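PDB 3GXV: replicative DNA helicase from Helicobacter pylori, which probably unwinds duplex DNA at the replication fork as an ATP-driven hexameric helicase and interacts with primase through its N-terminal domain. Local coordinates for residues 47-58 against 67-77. Residues are numbered along the deposited sequence; the frame is centred on the assembly and turned at random.
Sequences LFFEIALKLHEE and IRQKMPKDKQI
Ile51 and Lys70 bring the two backbones closest, their CA atoms 6.6 Å apart. Residues 47-55 lie on helix 43-57. Residues 67-69 end helix 64-69, and the backbone departs from the helix at Lys70. The chain then loops round and returns to the first helix at Ile77, opposite Leu47.

Ile51 points into this loop. With chi1 at -65°, its CG1 sits beside the backbone N and its CG2 lies anti to it, resting on Lys70 CB. The CG1 branch reaches further, and Ile51 CD1 presses on Met71 CG at 3.5 Å, a tight carbon contact. The same methyl also touches Pro72 CD and Ile77 CD1. A weak hydrogen bond from Ile77 N to Met71 SD (3.4 Å) ties the two ends of the loop together.

One turn earlier in the helix, Leu47 and Ile77 lie alongside each other, running opposite ways, with Leu47 CD2 3.8 Å from Ile77 CG1. The Phe48 side chain runs roughly perpendicular to that of Ile67; Ile67 CG2 meets Phe48 CE1 obliquely at 3.4 Å. These contacts belong to the all-helical DnaB N-terminal domain and join helix 43-57 to helix 64-69 and the loop that follows. Leu18 and Val22 of helix 3-23 also pack on Phe48, while Leu82 of helix 79-87 touches Met71 and Ile77.

Toward the end of helix 43-57, Leu55 divides its methyls between two partners. Leu55 CD1 meets Ile67 CD1 at 3.6 Å, and Leu55 CD2 lies against Lys70 CB and CG. Lys70 bends at chi2 (68°), and its end crosses Lys54. The two NZ atoms of Lys54 and Lys70 are 4.8 Å apart. Their like charges would probably repel; Glu58 OE2, 5.0 Å from Lys70 NZ and not in contact with it, may partly offset this.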
ATOM      1  N   LEU B  47      10.570 -12.570  -6.203  1.00  7.14           N
ATOM      2  CA  LEU B  47      11.227 -11.269  -6.179  1.00  8.15           C
ATOM      3  C   LEU B  47      10.210 -10.211  -5.740  1.00  9.79           C
ATOM      4  O   LEU B  47      10.534  -9.305  -4.952  1.00  4.39           O
ATOM      5  CB  LEU B  47      11.799 -10.932  -7.566  1.00 13.00           C
ATOM      6  CG  LEU B  47      12.561  -9.608  -7.770  1.00 15.55           C
ATOM      7  CD1 LEU B  47      13.405  -9.287  -6.544  1.00 16.95           C
ATOM      8  CD2 LEU B  47      13.445  -9.711  -9.019  1.00 17.19           C
ATOM      9  N   PHE B  48       8.986 -10.337  -6.257  1.00  6.23           N
ATOM     10  CA  PHE B  48       7.895  -9.427  -5.916  1.00  8.66           C
ATOM     11  C   PHE B  48       7.611  -9.552  -4.417  1.00  9.88           C
ATOM     12  O   PHE B  48       7.577  -8.550  -3.709  1.00  8.31           O
ATOM     13  CB  PHE B  48       6.628  -9.789  -6.692  1.00  8.10           C
ATOM     14  CG  PHE B  48       5.505  -8.804  -6.518  1.00  6.25           C
ATOM     15  CD1 PHE B  48       5.383  -7.723  -7.372  1.00  5.75           C
ATOM     16  CD2 PHE B  48       4.552  -8.974  -5.514  1.00  7.32           C
ATOM     17  CE1 PHE B  48       4.326  -6.817  -7.230  1.00  7.13           C
ATOM     18  CE2 PHE B  48       3.496  -8.078  -5.363  1.00  4.79           C
ATOM     19  CZ  PHE B  48       3.380  -7.000  -6.225  1.00  4.00           C
ATOM     20  N   PHE B  49       7.416 -10.780  -3.941  1.00  8.20           N
ATOM     21  CA  PHE B  49       7.153 -11.014  -2.521  1.00 12.35           C
ATOM     22  C   PHE B  49       8.241 -10.354  -1.663  1.00 15.00           C
ATOM     23  O   PHE B  49       7.983  -9.833  -0.577  1.00 13.82           O
ATOM     24  CB  PHE B  49       7.114 -12.521  -2.227  1.00  8.95           C
ATOM     25  CG  PHE B  49       6.545 -12.862  -0.872  1.00  8.50           C
ATOM     26  CD1 PHE B  49       5.271 -12.419  -0.507  1.00  7.01           C
ATOM     27  CD2 PHE B  49       7.294 -13.585   0.054  1.00  7.33           C
ATOM     28  CE1 PHE B  49       4.760 -12.690   0.755  1.00  8.66           C
ATOM     29  CE2 PHE B  49       6.786 -13.862   1.326  1.00  6.66           C
ATOM     30  CZ  PHE B  49       5.524 -13.412   1.674  1.00  7.94           C
ATOM     31  N   GLU B  50       9.462 -10.382  -2.181  1.00 15.37           N
ATOM     32  CA  GLU B  50      10.627  -9.834  -1.509  1.00 15.64           C
ATOM     33  C   GLU B  50      10.508  -8.323  -1.348  1.00 16.40           C
ATOM     34  O   GLU B  50      10.641  -7.792  -0.244  1.00 15.61           O
ATOM     35  CB  GLU B  50      11.860 -10.177  -2.337  1.00 17.61           C
ATOM     36  CG  GLU B  50      13.205 -10.160  -1.629  1.00 19.99           C
ATOM     37  CD  GLU B  50      14.326 -10.457  -2.612  1.00 22.36           C
ATOM     38  OE1 GLU B  50      14.710  -9.535  -3.362  1.00 24.65           O
ATOM     39  OE2 GLU B  50      14.795 -11.617  -2.664  1.00 23.09           O
ATOM     40  N   ILE B  51      10.259  -7.630  -2.458  1.00 18.17           N
ATOM     41  CA  ILE B  51      10.125  -6.180  -2.424  1.00 18.18           C
ATOM     42  C   ILE B  51       8.952  -5.787  -1.533  1.00 19.92           C
ATOM     43  O   ILE B  51       8.994  -4.759  -0.850  1.00 22.46           O
ATOM     44  CB  ILE B  51       9.914  -5.600  -3.842  1.00 14.36           C
ATOM     45  CG1 ILE B  51      11.157  -5.851  -4.706  1.00 10.24           C
ATOM     46  CG2 ILE B  51       9.644  -4.107  -3.751  1.00 10.57           C
ATOM     47  CD1 ILE B  51      10.919  -5.685  -6.211  1.00  7.14           C
ATOM     48  N   ALA B  52       7.912  -6.613  -1.528  1.00 16.64           N
ATOM     49  CA  ALA B  52       6.734  -6.334  -0.718  1.00 19.20           C
ATOM     50  C   ALA B  52       7.090  -6.446   0.756  1.00 18.43           C
ATOM     51  O   ALA B  52       6.746  -5.575   1.551  1.00 17.49           O
ATOM     52  CB  ALA B  52       5.601  -7.301  -1.072  1.00 15.68           C
ATOM     53  N   LEU B  53       7.788  -7.523   1.114  1.00 21.99           N
ATOM     54  CA  LEU B  53       8.209  -7.738   2.496  1.00 22.91           C
ATOM     55  C   LEU B  53       8.997  -6.524   2.964  1.00 20.99           C
ATOM     56  O   LEU B  53       8.816  -6.056   4.084  1.00 20.71           O
ATOM     57  CB  LEU B  53       9.088  -8.987   2.608  1.00 21.32           C
ATOM     58  CG  LEU B  53       8.426 -10.329   2.282  1.00 22.95           C
ATOM     59  CD1 LEU B  53       9.469 -11.445   2.395  1.00 18.93           C
ATOM     60  CD2 LEU B  53       7.248 -10.580   3.223  1.00 20.14           C
ATOM     61  N   LYS B  54       9.873  -6.025   2.093  1.00 21.65           N
ATOM     62  CA  LYS B  54      10.690  -4.854   2.408  1.00 22.59           C
ATOM     63  C   LYS B  54       9.835  -3.590   2.563  1.00 22.13           C
ATOM     64  O   LYS B  54      10.038  -2.816   3.495  1.00 20.91           O
ATOM     65  CB  LYS B  54      11.760  -4.642   1.328  1.00 20.27           C
ATOM     66  CG  LYS B  54      12.465  -3.296   1.404  1.00 20.72           C
ATOM     67  CD  LYS B  54      13.804  -3.281   0.680  1.00 21.11           C
ATOM     68  CE  LYS B  54      13.728  -3.820  -0.742  1.00 21.56           C
ATOM     69  NZ  LYS B  54      13.526  -5.298  -0.784  1.00 22.55           N
ATOM     70  N   LEU B  55       8.872  -3.398   1.663  1.00 19.02           N
ATOM     71  CA  LEU B  55       7.990  -2.236   1.720  1.00 17.96           C
ATOM     72  C   LEU B  55       7.116  -2.212   2.965  1.00 20.38           C
ATOM     73  O   LEU B  55       6.763  -1.146   3.456  1.00 20.85           O
ATOM     74  CB  LEU B  55       7.077  -2.187   0.492  1.00 12.89           C
ATOM     75  CG  LEU B  55       7.671  -1.771  -0.851  1.00  7.52           C
ATOM     76  CD1 LEU B  55       6.595  -1.865  -1.939  1.00  4.39           C
ATOM     77  CD2 LEU B  55       8.225  -0.345  -0.740  1.00  4.61           C
ATOM     78  N   HIS B  56       6.767  -3.388   3.472  1.00 24.37           N
ATOM     79  CA  HIS B  56       5.908  -3.486   4.648  1.00 27.07           C
ATOM     80  C   HIS B  56       6.665  -3.274   5.953  1.00 30.27           C
ATOM     81  O   HIS B  56       6.064  -2.966   6.986  1.00 29.95           O
ATOM     82  CB  HIS B  56       5.216  -4.851   4.672  1.00 24.42           C
ATOM     83  CG  HIS B  56       4.002  -4.898   5.547  1.00 23.01           C
ATOM     84  ND1 HIS B  56       3.974  -5.569   6.748  1.00 22.73           N
ATOM     85  CD2 HIS B  56       2.768  -4.370   5.379  1.00 22.31           C
ATOM     86  CE1 HIS B  56       2.772  -5.456   7.285  1.00 22.30           C
ATOM     87  NE2 HIS B  56       2.021  -4.732   6.473  1.00 23.34           N
ATOM     88  N   GLU B  57       7.980  -3.461   5.904  1.00 28.96           N
ATOM     89  CA  GLU B  57       8.828  -3.284   7.075  1.00 30.68           C
ATOM     90  C   GLU B  57       9.103  -1.807   7.270  1.00 31.98           C
ATOM     91  O   GLU B  57       9.552  -1.377   8.333  1.00 28.12           O
ATOM     92  CB  GLU B  57      10.148  -4.030   6.892  1.00 34.67           C
ATOM     93  CG  GLU B  57      10.121  -5.457   7.392  1.00 40.24           C
ATOM     94  CD  GLU B  57       9.862  -5.531   8.882  1.00 44.01           C
ATOM     95  OE1 GLU B  57      10.707  -5.032   9.660  1.00 45.12           O
ATOM     96  OE2 GLU B  57       8.811  -6.081   9.272  1.00 46.20           O
ATOM     97  N   GLU B  58       8.824  -1.041   6.223  1.00 33.84           N
ATOM     98  CA  GLU B  58       9.029   0.396   6.224  1.00 33.98           C
ATOM     99  C   GLU B  58       7.681   1.082   6.254  1.00 33.31           C
ATOM    100  O   GLU B  58       7.589   2.297   6.103  1.00 35.03           O
ATOM    101  CB  GLU B  58       9.780   0.813   4.968  1.00 40.05           C
ATOM    102  CG  GLU B  58      11.207   0.336   4.913  1.00 45.19           C
ATOM    103  CD  GLU B  58      11.775   0.440   3.522  1.00 48.07           C
ATOM    104  OE1 GLU B  58      11.487   1.448   2.846  1.00 49.59           O
ATOM    105  OE2 GLU B  58      12.512  -0.482   3.111  1.00 49.17           O
ATOM    106  N   ILE B  67       6.003  -0.600  -5.838  1.00 13.68           N
ATOM    107  CA  ILE B  67       6.634  -1.863  -6.191  1.00 14.96           C
ATOM    108  C   ILE B  67       7.646  -1.574  -7.276  1.00 14.90           C
ATOM    109  O   ILE B  67       8.740  -2.122  -7.274  1.00 15.53           O
ATOM    110  CB  ILE B  67       5.614  -2.902  -6.711  1.00 14.61           C
ATOM    111  CG1 ILE B  67       4.739  -3.398  -5.565  1.00 14.47           C
ATOM    112  CG2 ILE B  67       6.342  -4.062  -7.360  1.00 14.52           C
ATOM    113  CD1 ILE B  67       5.509  -4.112  -4.473  1.00 15.25           C
ATOM    114  N   ARG B  68       7.281  -0.687  -8.191  1.00 19.23           N
ATOM    115  CA  ARG B  68       8.165  -0.341  -9.289  1.00 21.71           C
ATOM    116  C   ARG B  68       9.262   0.615  -8.841  1.00 26.61           C
ATOM    117  O   ARG B  68      10.337   0.652  -9.436  1.00 25.70           O
ATOM    118  CB  ARG B  68       7.371   0.284 -10.425  1.00 20.45           C
ATOM    119  CG  ARG B  68       6.264  -0.596 -10.973  1.00 20.67           C
ATOM    120  CD  ARG B  68       6.042  -0.276 -12.439  1.00 22.71           C
ATOM    121  NE  ARG B  68       4.637  -0.213 -12.823  1.00 23.38           N
ATOM    122  CZ  ARG B  68       3.760  -1.188 -12.625  1.00 26.94           C
ATOM    123  NH1 ARG B  68       4.134  -2.314 -12.035  1.00 29.18           N
ATOM    124  NH2 ARG B  68       2.505  -1.042 -13.036  1.00 28.86           N
ATOM    125  N   GLN B  69       8.987   1.400  -7.805  1.00 26.65           N
ATOM    126  CA  GLN B  69       9.985   2.325  -7.294  1.00 30.10           C
ATOM    127  C   GLN B  69      11.028   1.562  -6.479  1.00 33.46           C
ATOM    128  O   GLN B  69      12.210   1.875  -6.533  1.00 34.67           O
ATOM    129  CB  GLN B  69       9.336   3.397  -6.406  1.00 28.66           C
ATOM    130  CG  GLN B  69       8.731   4.572  -7.156  1.00 25.82           C
ATOM    131  CD  GLN B  69       8.399   5.739  -6.234  1.00 23.60           C
ATOM    132  OE1 GLN B  69       9.255   6.211  -5.486  1.00 25.80           O
ATOM    133  NE2 GLN B  69       7.159   6.214  -6.289  1.00 20.10           N
ATOM    134  N   LYS B  70      10.586   0.549  -5.739  1.00 36.93           N
ATOM    135  CA  LYS B  70      11.490  -0.232  -4.893  1.00 40.67           C
ATOM    136  C   LYS B  70      12.172  -1.417  -5.587  1.00 41.65           C
ATOM    137  O   LYS B  70      12.812  -2.240  -4.932  1.00 45.19           O
ATOM    138  CB  LYS B  70      10.744  -0.729  -3.652  1.00 37.45           C
ATOM    139  CG  LYS B  70      11.643  -0.949  -2.447  1.00 34.88           C
ATOM    140  CD  LYS B  70      12.189   0.381  -1.925  1.00 32.90           C
ATOM    141  CE  LYS B  70      13.286   0.160  -0.908  1.00 30.82           C
ATOM    142  NZ  LYS B  70      14.415  -0.593  -1.519  1.00 31.73           N
ATOM    143  N   MET B  71      12.036  -1.508  -6.908  1.00 39.34           N
ATOM    144  CA  MET B  71      12.667  -2.585  -7.665  1.00 36.40           C
ATOM    145  C   MET B  71      14.172  -2.324  -7.796  1.00 36.08           C
ATOM    146  O   MET B  71      14.588  -1.274  -8.282  1.00 32.98           O
ATOM    147  CB  MET B  71      12.024  -2.707  -9.046  1.00 35.19           C
ATOM    148  CG  MET B  71      11.106  -3.916  -9.188  1.00 34.49           C
ATOM    149  SD  MET B  71      10.539  -4.147 -10.884  1.00 36.92           S
ATOM    150  CE  MET B  71       8.813  -3.843 -10.688  1.00 35.25           C
ATOM    151  N   PRO B  72      15.005  -3.310  -7.400  1.00 38.61           N
ATOM    152  CA  PRO B  72      16.479  -3.277  -7.417  1.00 40.97           C
ATOM    153  C   PRO B  72      17.218  -2.583  -8.568  1.00 44.36           C
ATOM    154  O   PRO B  72      18.397  -2.249  -8.444  1.00 46.07           O
ATOM    155  CB  PRO B  72      16.863  -4.756  -7.282  1.00 38.28           C
ATOM    156  CG  PRO B  72      15.695  -5.473  -7.847  1.00 37.08           C
ATOM    157  CD  PRO B  72      14.537  -4.704  -7.284  1.00 36.36           C
ATOM    158  N   LYS B  73      16.529  -2.361  -9.678  1.00 44.84           N
ATOM    159  CA  LYS B  73      17.122  -1.672 -10.834  1.00 44.67           C
ATOM    160  C   LYS B  73      18.551  -2.134 -11.281  1.00 48.61           C
ATOM    161  O   LYS B  73      19.294  -1.386 -11.924  1.00 48.65           O
ATOM    162  CB  LYS B  73      17.089  -0.164 -10.572  1.00 43.54           C
ATOM    163  CG  LYS B  73      16.395   0.652 -11.608  1.00 40.29           C
ATOM    164  CD  LYS B  73      16.802   0.261 -13.026  1.00 38.07           C
ATOM    165  CE  LYS B  73      15.962   0.952 -14.097  1.00 38.93           C
ATOM    166  NZ  LYS B  73      16.012   2.419 -13.865  1.00 39.25           N
ATOM    167  N   ASP B  74      18.940  -3.343 -10.891  1.00 51.53           N
ATOM    168  CA  ASP B  74      20.193  -3.933 -11.288  1.00 53.37           C
ATOM    169  C   ASP B  74      19.620  -5.193 -11.885  1.00 52.83           C
ATOM    170  O   ASP B  74      20.076  -5.738 -12.889  1.00 54.89           O
ATOM    171  CB  ASP B  74      21.078  -4.250 -10.073  1.00 56.81           C
ATOM    172  CG  ASP B  74      20.408  -5.141  -9.074  1.00 58.54           C
ATOM    173  OD1 ASP B  74      19.425  -4.705  -8.428  1.00 59.81           O
ATOM    174  OD2 ASP B  74      20.847  -6.301  -8.951  1.00 60.04           O
ATOM    175  N   LYS B  75      18.545  -5.586 -11.221  1.00 56.29           N
ATOM    176  CA  LYS B  75      17.710  -6.724 -11.517  1.00 56.08           C
ATOM    177  C   LYS B  75      16.318  -6.096 -11.564  1.00 56.12           C
ATOM    178  O   LYS B  75      15.996  -5.238 -10.737  1.00 59.33           O
ATOM    179  CB  LYS B  75      17.792  -7.733 -10.367  1.00 52.48           C
ATOM    180  CG  LYS B  75      17.029  -9.004 -10.593  1.00 48.08           C
ATOM    181  CD  LYS B  75      17.619  -9.793 -11.737  1.00 45.57           C
ATOM    182  CE  LYS B  75      16.963 -11.155 -11.838  1.00 45.52           C
ATOM    183  NZ  LYS B  75      15.512 -11.057 -12.161  1.00 45.23           N
ATOM    184  N   GLN B  76      15.512  -6.495 -12.538  1.00 53.25           N
ATOM    185  CA  GLN B  76      14.176  -5.940 -12.664  1.00 50.40           C
ATOM    186  C   GLN B  76      13.129  -6.992 -13.017  1.00 48.17           C
ATOM    187  O   GLN B  76      13.457  -8.072 -13.511  1.00 49.73           O
ATOM    188  CB  GLN B  76      14.185  -4.823 -13.716  1.00 49.14           C
ATOM    189  CG  GLN B  76      12.817  -4.238 -13.982  1.00 46.72           C
ATOM    190  CD  GLN B  76      12.869  -2.799 -14.437  1.00 45.31           C
ATOM    191  OE1 GLN B  76      13.336  -1.924 -13.702  1.00 44.10           O
ATOM    192  NE2 GLN B  76      12.386  -2.539 -15.649  1.00 44.10           N
ATOM    193  N   ILE B  77      11.868  -6.670 -12.742  1.00 40.27           N
ATOM    194  CA  ILE B  77      10.749  -7.561 -13.032  1.00 32.71           C
ATOM    195  C   ILE B  77      10.046  -7.131 -14.321  1.00 31.95           C
ATOM    196  O   ILE B  77       9.360  -6.109 -14.348  1.00 30.97           O
ATOM    197  CB  ILE B  77       9.708  -7.556 -11.883  1.00 26.80           C
ATOM    198  CG1 ILE B  77      10.341  -8.098 -10.604  1.00 22.25           C
ATOM    199  CG2 ILE B  77       8.513  -8.411 -12.259  1.00 21.89           C
ATOM    200  CD1 ILE B  77       9.385  -8.161  -9.425  1.00 17.99           C
TER